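Local structure of adenylate cyclase (Hippeastrum hybrid cultivar, 6YP4) at residues Asp57-Cys62 / Ile90-Thr95; Arg109-Val114 / Gly125-Leu130; Leu176-Leu181 / Tyr188-Ala193. The protein hydrolyses inorganic triphosphate as its dominant activity, despite its name as a putative adenylyl cyclase, and probably does so with the help of bound metal ions. All blocks are in the same frame, centred on the assembly; numbering follows the deposited sequence. Where two conformers were deposited one is given.

Contact 1. Residues Asp57-Cys62 / Ile90-Thr95; sequences DANAKC and IGQEVT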
loop_
_atom_site.group_PDB
_atom_site.type_symbol
_atom_site.label_atom_id
_atom_site.label_comp_id
_atom_site.label_asym_id
_atom_site.label_seq_id
_atom_site.Cartn_x
_atom_site.Cartn_y
_atom_site.Cartn_z
ATOM N N ASP A 57 9.065 8.794 7.931
ATOM C CA ASP A 57 10.119 9.737 7.513
ATOM C C ASP A 57 10.108 10.933 8.462
ATOM O O ASP A 57 10.126 10.742 9.687
ATOM C CB ASP A 57 9.937 10.088 6.040
ATOM C CG ASP A 57 10.020 8.887 5.150
ATOM O OD1 ASP A 57 10.693 7.912 5.535
ATOM O OD2 ASP A 57 9.418 8.915 4.061
ATOM N N ALA A 58 10.068 12.160 7.957
ATOM C CA ALA A 58 10.177 13.342 8.795
ATOM C C ALA A 58 8.780 13.899 9.065
ATOM O O ALA A 58 8.396 14.971 8.602
ATOM C CB ALA A 58 11.088 14.371 8.137
ATOM N N ASN A 59 8.023 13.138 9.853
ATOM C CA ASN A 59 6.646 13.502 10.196
ATOM C C ASN A 59 5.804 13.726 8.944
ATOM O O ASN A 59 4.945 14.605 8.910
ATOM C CB ASN A 59 6.616 14.742 11.083
ATOM C CG ASN A 59 5.602 14.637 12.179
ATOM O OD1 ASN A 59 5.404 13.566 12.742
ATOM N ND2 ASN A 59 4.945 15.752 12.495
ATOM N N ALA A 60 6.068 12.931 7.905
ATOM C CA ALA A 60 5.405 13.091 6.615
ATOM C C ALA A 60 4.015 12.459 6.594
ATOM O O ALA A 60 3.097 12.986 5.954
ATOM C CB ALA A 60 6.280 12.474 5.529
ATOM N N LYS A 61 3.856 11.322 7.274
ATOM C CA LYS A 61 2.632 10.531 7.295
ATOM C C LYS A 61 2.515 9.879 8.675
ATOM O O LYS A 61 3.528 9.607 9.325
ATOM C CB LYS A 61 2.662 9.496 6.156
ATOM C CG LYS A 61 1.760 8.299 6.328
ATOM C CD LYS A 61 1.567 7.558 5.008
ATOM C CE LYS A 61 2.681 6.583 4.705
ATOM N NZ LYS A 61 2.452 5.947 3.363
ATOM N N CYS A 62 1.280 9.677 9.142
ATOM C CA CYS A 62 1.016 9.134 10.477
ATOM C C CYS A 62 -0.128 8.136 10.405
ATOM O O CYS A 62 -1.167 8.419 9.792
ATOM C CB CYS A 62 0.667 10.253 11.480
ATOM S SG CYS A 62 0.549 9.705 13.239
ATOM N N ILE A 90 -1.454 15.791 15.060
ATOM C CA ILE A 90 -2.218 15.249 16.180
ATOM C C ILE A 90 -1.476 14.070 16.799
ATOM O O ILE A 90 -1.382 13.960 18.026
ATOM C CB ILE A 90 -3.636 14.842 15.738
ATOM C CG1 ILE A 90 -4.435 16.055 15.261
ATOM C CG2 ILE A 90 -4.384 14.133 16.881
ATOM C CD1 ILE A 90 -5.750 15.678 14.577
ATOM N N GLY A 91 -0.951 13.165 15.961
ATOM C CA GLY A 91 -0.110 12.086 16.477
ATOM C C GLY A 91 0.996 12.585 17.388
ATOM O O GLY A 91 1.277 11.980 18.430
ATOM N N GLN A 92 1.635 13.701 17.014
ATOM C CA GLN A 92 2.690 14.265 17.856
ATOM C C GLN A 92 2.131 14.875 19.137
ATOM O O GLN A 92 2.764 14.777 20.199
ATOM C CB GLN A 92 3.494 15.309 17.081
ATOM C CG GLN A 92 4.389 14.744 15.948
ATOM C CD GLN A 92 5.593 13.973 16.468
ATOM O OE1 GLN A 92 5.867 13.973 17.660
ATOM N NE2 GLN A 92 6.337 13.348 15.569
ATOM N N GLU A 93 0.962 15.527 19.059
ATOM C CA GLU A 93 0.332 16.069 20.264
ATOM C C GLU A 93 -0.031 14.955 21.236
ATOM O O GLU A 93 0.080 15.122 22.459
ATOM C CB GLU A 93 -0.936 16.869 19.926
ATOM C CG GLU A 93 -0.817 17.956 18.863
ATOM C CD GLU A 93 -2.110 18.772 18.691
ATOM O OE1 GLU A 93 -2.066 20.008 18.838
ATOM O OE2 GLU A 93 -3.170 18.171 18.411
ATOM N N VAL A 94 -0.525 13.831 20.710
ATOM C CA VAL A 94 -0.787 12.667 21.549
ATOM C C VAL A 94 0.494 12.201 22.215
ATOM O O VAL A 94 0.514 11.895 23.412
ATOM C CB VAL A 94 -1.422 11.537 20.727
ATOM C CG1 VAL A 94 -1.434 10.259 21.543
ATOM C CG2 VAL A 94 -2.838 11.915 20.325
ATOM N N THR A 95 1.579 12.126 21.449
ATOM C CA THR A 95 2.847 11.714 22.033
ATOM C C THR A 95 3.272 12.661 23.149
ATOM O O THR A 95 3.733 12.216 24.206
ATOM C CB THR A 95 3.918 11.629 20.944
ATOM O OG1 THR A 95 3.468 10.763 19.899
ATOM C CG2 THR A 95 5.218 11.075 21.516
#
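Gly91 brings its CA to 4.1 Å from SG of Cys62, where helix 88-96 passes strand 61-73. A CB on Gly91 would come within 2.6 Å of that sulfur, so glycine suits this turn of the helix. The Cys62 sulfhydryl reaches across because SG lies anti to the backbone N (chi1 -172°); it is small enough to sit there while also packing on Ile53 and Phe55 of strand 49-56.

The fold is the antiparallel barrel of the CYTH family, in which residues 57-60 link strands 49-56 and 61-73 into a hairpin. The next residue, Gln92, meets this link from the helix side. Its chain bends at chi2 and sends NE2 to OD1 of Asn59, 3.0 Å away, in an almost straight bond (173°). The oxygen lies in the amide plane of Gln92, but the donor stands well above the carbonyl plane of Asn59, the two amides being turned 60° apart. Asparagine fits its place on the backbone side too, since it tolerates left-handed helical torsions. Farther on, Thr95 folds back on Gly91: its OG1, at 2.9 Å, and its backbone N grip Gly91 O from opposite faces of the carbonyl.

Contact 2. Residues Arg109-Val114 / Gly125-Leu130; sequences RIWRRV and GEFVCL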
loop_
_atom_site.group_PDB
_atom_site.type_symbol
_atom_site.label_atom_id
_atom_site.label_comp_id
_atom_site.label_asym_id
_atom_site.label_seq_id
_atom_site.Cartn_x
_atom_site.Cartn_y
_atom_site.Cartn_z
ATOM N N ARG A 109 -12.426 6.450 14.739
ATOM C CA ARG A 109 -12.962 5.099 14.829
ATOM C C ARG A 109 -12.103 4.217 15.731
ATOM O O ARG A 109 -12.623 3.391 16.492
ATOM C CB ARG A 109 -13.046 4.509 13.421
ATOM C CG ARG A 109 -13.420 3.058 13.349
ATOM C CD ARG A 109 -13.440 2.579 11.900
ATOM N NE ARG A 109 -12.134 2.085 11.448
ATOM C CZ ARG A 109 -11.394 2.648 10.495
ATOM N NH1 ARG A 109 -10.232 2.110 10.158
ATOM N NH2 ARG A 109 -11.808 3.740 9.867
ATOM N N ILE A 110 -10.781 4.395 15.673
ATOM C CA ILE A 110 -9.864 3.537 16.423
ATOM C C ILE A 110 -9.948 3.840 17.907
ATOM O O ILE A 110 -10.053 2.939 18.750
ATOM C CB ILE A 110 -8.422 3.705 15.909
ATOM C CG1 ILE A 110 -8.378 3.794 14.382
ATOM C CG2 ILE A 110 -7.545 2.549 16.410
ATOM C CD1 ILE A 110 -8.805 2.542 13.688
ATOM N N TRP A 111 -9.875 5.126 18.266
ATOM C CA TRP A 111 -10.073 5.479 19.665
ATOM C C TRP A 111 -11.445 5.022 20.155
ATOM O O TRP A 111 -11.576 4.513 21.275
ATOM C CB TRP A 111 -9.904 6.982 19.868
ATOM C CG TRP A 111 -10.165 7.386 21.272
ATOM C CD1 TRP A 111 -11.188 8.171 21.736
ATOM C CD2 TRP A 111 -9.399 7.007 22.413
ATOM N NE1 TRP A 111 -11.091 8.302 23.109
ATOM C CE2 TRP A 111 -9.994 7.590 23.546
ATOM C CE3 TRP A 111 -8.256 6.230 22.590
ATOM C CZ2 TRP A 111 -9.485 7.424 24.837
ATOM C CZ3 TRP A 111 -7.742 6.067 23.872
ATOM C CH2 TRP A 111 -8.357 6.658 24.977
ATOM N N ARG A 112 -12.477 5.171 19.318
ATOM C CA ARG A 112 -13.800 4.685 19.699
ATOM C C ARG A 112 -13.762 3.195 20.018
ATOM O O ARG A 112 -14.397 2.746 20.978
ATOM C CB ARG A 112 -14.815 4.989 18.587
ATOM C CG ARG A 112 -16.284 5.030 19.005
ATOM C CD ARG A 112 -16.489 5.715 20.367
ATOM N NE ARG A 112 -15.907 7.048 20.412
ATOM C CZ ARG A 112 -15.662 7.705 21.546
ATOM N NH1 ARG A 112 -15.121 8.920 21.522
ATOM N NH2 ARG A 112 -15.948 7.146 22.720
ATOM N N ARG A 113 -12.989 2.417 19.251
ATOM C CA ARG A 113 -12.927 0.976 19.490
ATOM C C ARG A 113 -12.174 0.659 20.778
ATOM O O ARG A 113 -12.549 -0.267 21.505
ATOM C CB ARG A 113 -12.279 0.264 18.303
ATOM C CG ARG A 113 -12.377 -1.262 18.376
ATOM C CD ARG A 113 -11.708 -1.950 17.185
ATOM N NE ARG A 113 -12.302 -1.576 15.904
ATOM C CZ ARG A 113 -12.944 -2.419 15.101
ATOM N NH1 ARG A 113 -13.078 -3.693 15.441
ATOM N NH2 ARG A 113 -13.452 -1.988 13.953
ATOM N N VAL A 114 -11.112 1.413 21.072
ATOM C CA VAL A 114 -10.409 1.254 22.345
ATOM C C VAL A 114 -11.395 1.380 23.499
ATOM O O VAL A 114 -11.425 0.548 24.413
ATOM C CB VAL A 114 -9.270 2.285 22.465
ATOM C CG1 VAL A 114 -8.768 2.363 23.891
ATOM C CG2 VAL A 114 -8.114 1.947 21.518
ATOM N N GLY A 125 -7.258 10.178 30.365
ATOM C CA GLY A 125 -6.301 10.676 31.345
ATOM C C GLY A 125 -5.401 9.604 31.932
ATOM O O GLY A 125 -4.408 9.932 32.593
ATOM N N GLU A 126 -5.718 8.339 31.685
ATOM C CA GLU A 126 -4.984 7.189 32.188
ATOM C C GLU A 126 -3.841 6.760 31.276
ATOM O O GLU A 126 -2.962 6.003 31.712
ATOM C CB GLU A 126 -5.970 6.034 32.344
ATOM C CG GLU A 126 -7.056 6.160 31.274
ATOM C CD GLU A 126 -8.171 5.156 31.396
ATOM O OE1 GLU A 126 -8.216 4.413 32.406
ATOM O OE2 GLU A 126 -9.009 5.133 30.471
ATOM N N PHE A 127 -3.821 7.215 30.026
ATOM C CA PHE A 127 -2.889 6.645 29.070
ATOM C C PHE A 127 -1.490 7.222 29.216
ATOM O O PHE A 127 -1.299 8.389 29.579
ATOM C CB PHE A 127 -3.394 6.833 27.645
ATOM C CG PHE A 127 -4.383 5.803 27.257
ATOM C CD1 PHE A 127 -4.004 4.714 26.492
ATOM C CD2 PHE A 127 -5.687 5.884 27.715
ATOM C CE1 PHE A 127 -4.921 3.743 26.156
ATOM C CE2 PHE A 127 -6.607 4.921 27.387
ATOM C CZ PHE A 127 -6.229 3.847 26.608
ATOM N N VAL A 128 -0.507 6.362 28.926
ATOM C CA VAL A 128 0.914 6.676 28.982
ATOM C C VAL A 128 1.576 6.080 27.744
ATOM O O VAL A 128 1.056 5.149 27.120
ATOM C CB VAL A 128 1.570 6.119 30.277
ATOM C CG1 VAL A 128 0.850 6.663 31.541
ATOM C CG2 VAL A 128 1.535 4.602 30.265
ATOM N N CYS A 129 2.741 6.628 27.386
ATOM C CA CYS A 129 3.528 6.108 26.270
ATOM C C CYS A 129 4.455 5.008 26.767
ATOM O O CYS A 129 5.146 5.179 27.775
ATOM C CB CYS A 129 4.347 7.219 25.601
ATOM S SG CYS A 129 5.236 6.735 24.083
ATOM N N LEU A 130 4.472 3.886 26.049
ATOM C CA LEU A 130 5.338 2.756 26.356
ATOM C C LEU A 130 6.723 2.886 25.729
ATOM O O LEU A 130 7.593 2.070 26.025
ATOM C CB LEU A 130 4.675 1.446 25.895
ATOM C CG LEU A 130 3.236 1.160 26.340
ATOM C CD1 LEU A 130 2.808 -0.224 25.899
ATOM C CD2 LEU A 130 3.106 1.271 27.855
#
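Phe127 offers one face of its ring to the outer edge of the Trp111 indole. Trp111 CZ3 stands 3.8 Å above the Phe127 ring plane, displaced toward the rim, while CH2 of Trp111 makes the closest approach, 3.4 Å to CE2 of Phe127. The Trp111 six-membered ring and the Phe127 ring have centroids 5.2 Å apart and planes at 68°, an offset edge-to-face (T-shaped) pair in which Trp111 supplies the edge; CD2 of Phe127 lies in the plane of the indole. The two side chains come from opposite directions. Trp111 has CG anti to the backbone N (chi1 177°), which brings the far end of the indole nearer to the strand although its first bond does not aim there. Aromatic residues suit both places because the backbones are far apart, with the nearest CA atoms, of Val114 and Phe127, 11.4 Å from each other.

Here helix 109-118 packs against the beginning of strand 127-141, one of the long strands of the CYTH barrel, and Met101 and Val120 add to the apolar surroundings. One turn along the helix from Trp111, Val114 brings CG1 to 4.0 Å from CZ of Phe127, the short branched side chain being enough to touch the ring beside the indole. On another flank of the helix, Arg109 and Arg113 form salt bridges with Asp82, and Arg109 also donates to His26 O of the second subunit.

Contact 3. Residues Leu176-Leu181 / Tyr188-Ala193; sequences LLEGFL and YEYSGA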
loop_
_atom_site.group_PDB
_atom_site.type_symbol
_atom_site.label_atom_id
_atom_site.label_comp_id
_atom_site.label_asym_id
_atom_site.label_seq_id
_atom_site.Cartn_x
_atom_site.Cartn_y
_atom_site.Cartn_z
ATOM N N LEU A 176 5.802 -20.496 -2.128
ATOM C CA LEU A 176 6.497 -19.647 -3.092
ATOM C C LEU A 176 7.669 -18.899 -2.451
ATOM O O LEU A 176 8.778 -18.864 -2.995
ATOM C CB LEU A 176 5.510 -18.647 -3.695
ATOM C CG LEU A 176 4.404 -19.200 -4.594
ATOM C CD1 LEU A 176 3.530 -18.081 -5.087
ATOM C CD2 LEU A 176 4.953 -19.974 -5.770
ATOM N N LEU A 177 7.423 -18.247 -1.314
ATOM C CA LEU A 177 8.445 -17.404 -0.706
ATOM C C LEU A 177 9.609 -18.244 -0.193
ATOM O O LEU A 177 10.779 -17.912 -0.424
ATOM C CB LEU A 177 7.826 -16.562 0.419
ATOM C CG LEU A 177 8.678 -15.456 1.059
ATOM C CD1 LEU A 177 9.419 -14.617 0.021
ATOM C CD2 LEU A 177 7.856 -14.558 1.978
ATOM N N GLU A 178 9.314 -19.346 0.495
ATOM C CA GLU A 178 10.389 -20.236 0.926
ATOM C C GLU A 178 11.189 -20.762 -0.262
ATOM O O GLU A 178 12.425 -20.817 -0.211
ATOM C CB GLU A 178 9.823 -21.391 1.753
ATOM C CG GLU A 178 9.139 -20.971 3.061
ATOM C CD GLU A 178 9.017 -22.125 4.058
ATOM O OE1 GLU A 178 7.879 -22.514 4.387
ATOM O OE2 GLU A 178 10.068 -22.609 4.525
ATOM N N GLY A 179 10.504 -21.151 -1.343
ATOM C CA GLY A 179 11.201 -21.650 -2.521
ATOM C C GLY A 179 12.154 -20.635 -3.130
ATOM O O GLY A 179 13.220 -20.996 -3.622
ATOM N N PHE A 180 11.784 -19.351 -3.100
ATOM C CA PHE A 180 12.648 -18.305 -3.654
ATOM C C PHE A 180 13.858 -18.068 -2.759
ATOM O O PHE A 180 14.975 -17.871 -3.250
ATOM C CB PHE A 180 11.834 -17.019 -3.839
ATOM C CG PHE A 180 12.639 -15.796 -4.241
ATOM C CD1 PHE A 180 12.850 -15.496 -5.583
ATOM C CD2 PHE A 180 13.112 -14.907 -3.276
ATOM C CE1 PHE A 180 13.555 -14.345 -5.960
ATOM C CE2 PHE A 180 13.823 -13.751 -3.640
ATOM C CZ PHE A 180 14.039 -13.470 -4.989
ATOM N N LEU A 181 13.659 -18.078 -1.443
ATOM C CA LEU A 181 14.794 -17.876 -0.550
ATOM C C LEU A 181 15.790 -19.027 -0.664
ATOM O O LEU A 181 17.007 -18.807 -0.616
ATOM C CB LEU A 181 14.316 -17.698 0.894
ATOM C CG LEU A 181 13.583 -16.406 1.259
ATOM C CD1 LEU A 181 13.456 -16.260 2.757
ATOM C CD2 LEU A 181 14.307 -15.221 0.694
ATOM N N TYR A 188 16.930 -18.493 6.507
ATOM C CA TYR A 188 15.755 -17.886 7.105
ATOM C C TYR A 188 15.172 -18.869 8.108
ATOM O O TYR A 188 15.455 -20.069 8.064
ATOM C CB TYR A 188 14.721 -17.512 6.031
ATOM C CG TYR A 188 14.048 -18.718 5.420
ATOM C CD1 TYR A 188 14.616 -19.377 4.337
ATOM C CD2 TYR A 188 12.838 -19.191 5.917
ATOM C CE1 TYR A 188 14.007 -20.499 3.779
ATOM C CE2 TYR A 188 12.222 -20.304 5.362
ATOM C CZ TYR A 188 12.816 -20.954 4.300
ATOM O OH TYR A 188 12.195 -22.049 3.751
ATOM N N GLU A 189 14.363 -18.339 9.025
ATOM C CA GLU A 189 13.472 -19.154 9.837
ATOM C C GLU A 189 12.126 -18.455 9.931
ATOM O O GLU A 189 11.997 -17.268 9.616
ATOM C CB GLU A 189 14.020 -19.406 11.250
ATOM C CG GLU A 189 15.391 -20.060 11.303
ATOM C CD GLU A 189 15.409 -21.504 10.798
ATOM O OE1 GLU A 189 14.346 -22.165 10.809
ATOM O OE2 GLU A 189 16.493 -21.980 10.384
ATOM N N TYR A 190 11.119 -19.205 10.370
ATOM C CA TYR A 190 9.824 -18.606 10.658
ATOM C C TYR A 190 9.956 -17.646 11.839
ATOM O O TYR A 190 10.619 -17.960 12.832
ATOM C CB TYR A 190 8.789 -19.694 10.966
ATOM C CG TYR A 190 8.558 -20.716 9.862
ATOM C CD1 TYR A 190 8.300 -20.310 8.554
ATOM C CD2 TYR A 190 8.559 -22.095 10.136
ATOM C CE1 TYR A 190 8.070 -21.234 7.544
ATOM C CE2 TYR A 190 8.335 -23.024 9.126
ATOM C CZ TYR A 190 8.084 -22.576 7.826
ATOM O OH TYR A 190 7.853 -23.463 6.791
ATOM N N SER A 191 9.361 -16.457 11.715
ATOM C CA SER A 191 9.344 -15.512 12.827
ATOM C C SER A 191 8.567 -16.100 13.995
ATOM O O SER A 191 7.465 -16.622 13.818
ATOM C CB SER A 191 8.701 -14.188 12.400
ATOM O OG SER A 191 9.401 -13.579 11.328
ATOM N N GLY A 192 9.139 -16.019 15.193
ATOM C CA GLY A 192 8.502 -16.621 16.347
ATOM C C GLY A 192 7.740 -15.641 17.217
ATOM O O GLY A 192 7.064 -16.055 18.168
ATOM N N ALA A 193 7.832 -14.345 16.897
ATOM C CA ALA A 193 7.177 -13.297 17.673
ATOM C C ALA A 193 7.103 -12.020 16.845
ATOM O O ALA A 193 7.951 -11.782 15.984
ATOM C CB ALA A 193 7.916 -13.033 18.987
#
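Glu178 ties helix 170-183 to the short strand 189-190, which pairs antiparallel with strand 2-9 in the curled sheet of the CYTH barrel. Its CB already touches the phenol of Tyr188, 3.2 Å from OH, and CG lies alongside the same hydroxyl. Beyond CG the chain is extended, carrying the carboxylate to a place between two tyrosines that both approach with their hydroxyl ends. Tyr190 OH donates to OE1 of Glu178 at 2.6 Å, on the syn side and 26° out of the carboxylate plane. Tyr188 OH donates to OE2, though the modelled separation is so short that its exact length is doubtful. Each oxygen lies at the edge of its tyrosine ring, near the ring plane, and the carboxylate stands nearly upright to both rings (86° to Tyr188, 79° to Tyr190). Tyrosine suits these sites by joining a long reach to a donor at its end. A phenylalanine in place of Tyr190 would probably leave Glu178 OE1 without this donor and the carboxylate freer to turn. Lys182 NZ is a further hydrogen-bond partner of Tyr188 OH. At the CB end of the Tyr188 ring the contact is apolar, with Leu181 CD1 lying 3.7 Å from Tyr188 CG.

How the contacts relate
From the N terminus the three contacts follow one another in series, none enclosing or crossing another. Contact 1 closes the longest loop, whose 27 intervening residues hold most of strand 61-73 and all of strand 76-86, and joins a hairpin turn to helix 88-96. Contact 2 then spans only ten residues, fastening helix 109-118 to the start of strand 127-141. Contact 3, near the C-terminal end, closes the shortest loop, six residues between segments 176-181 and 188-193, two of them the last of helix 170-183. Contacts 1 and 2 are neighbours, their centres about 16 Å apart, whereas the centre of contact 3 lies across the chain's centre, about 33 and 34 Å from those of contacts 1 and 2. All three reach the same antiparallel sheet, each setting a helix against it.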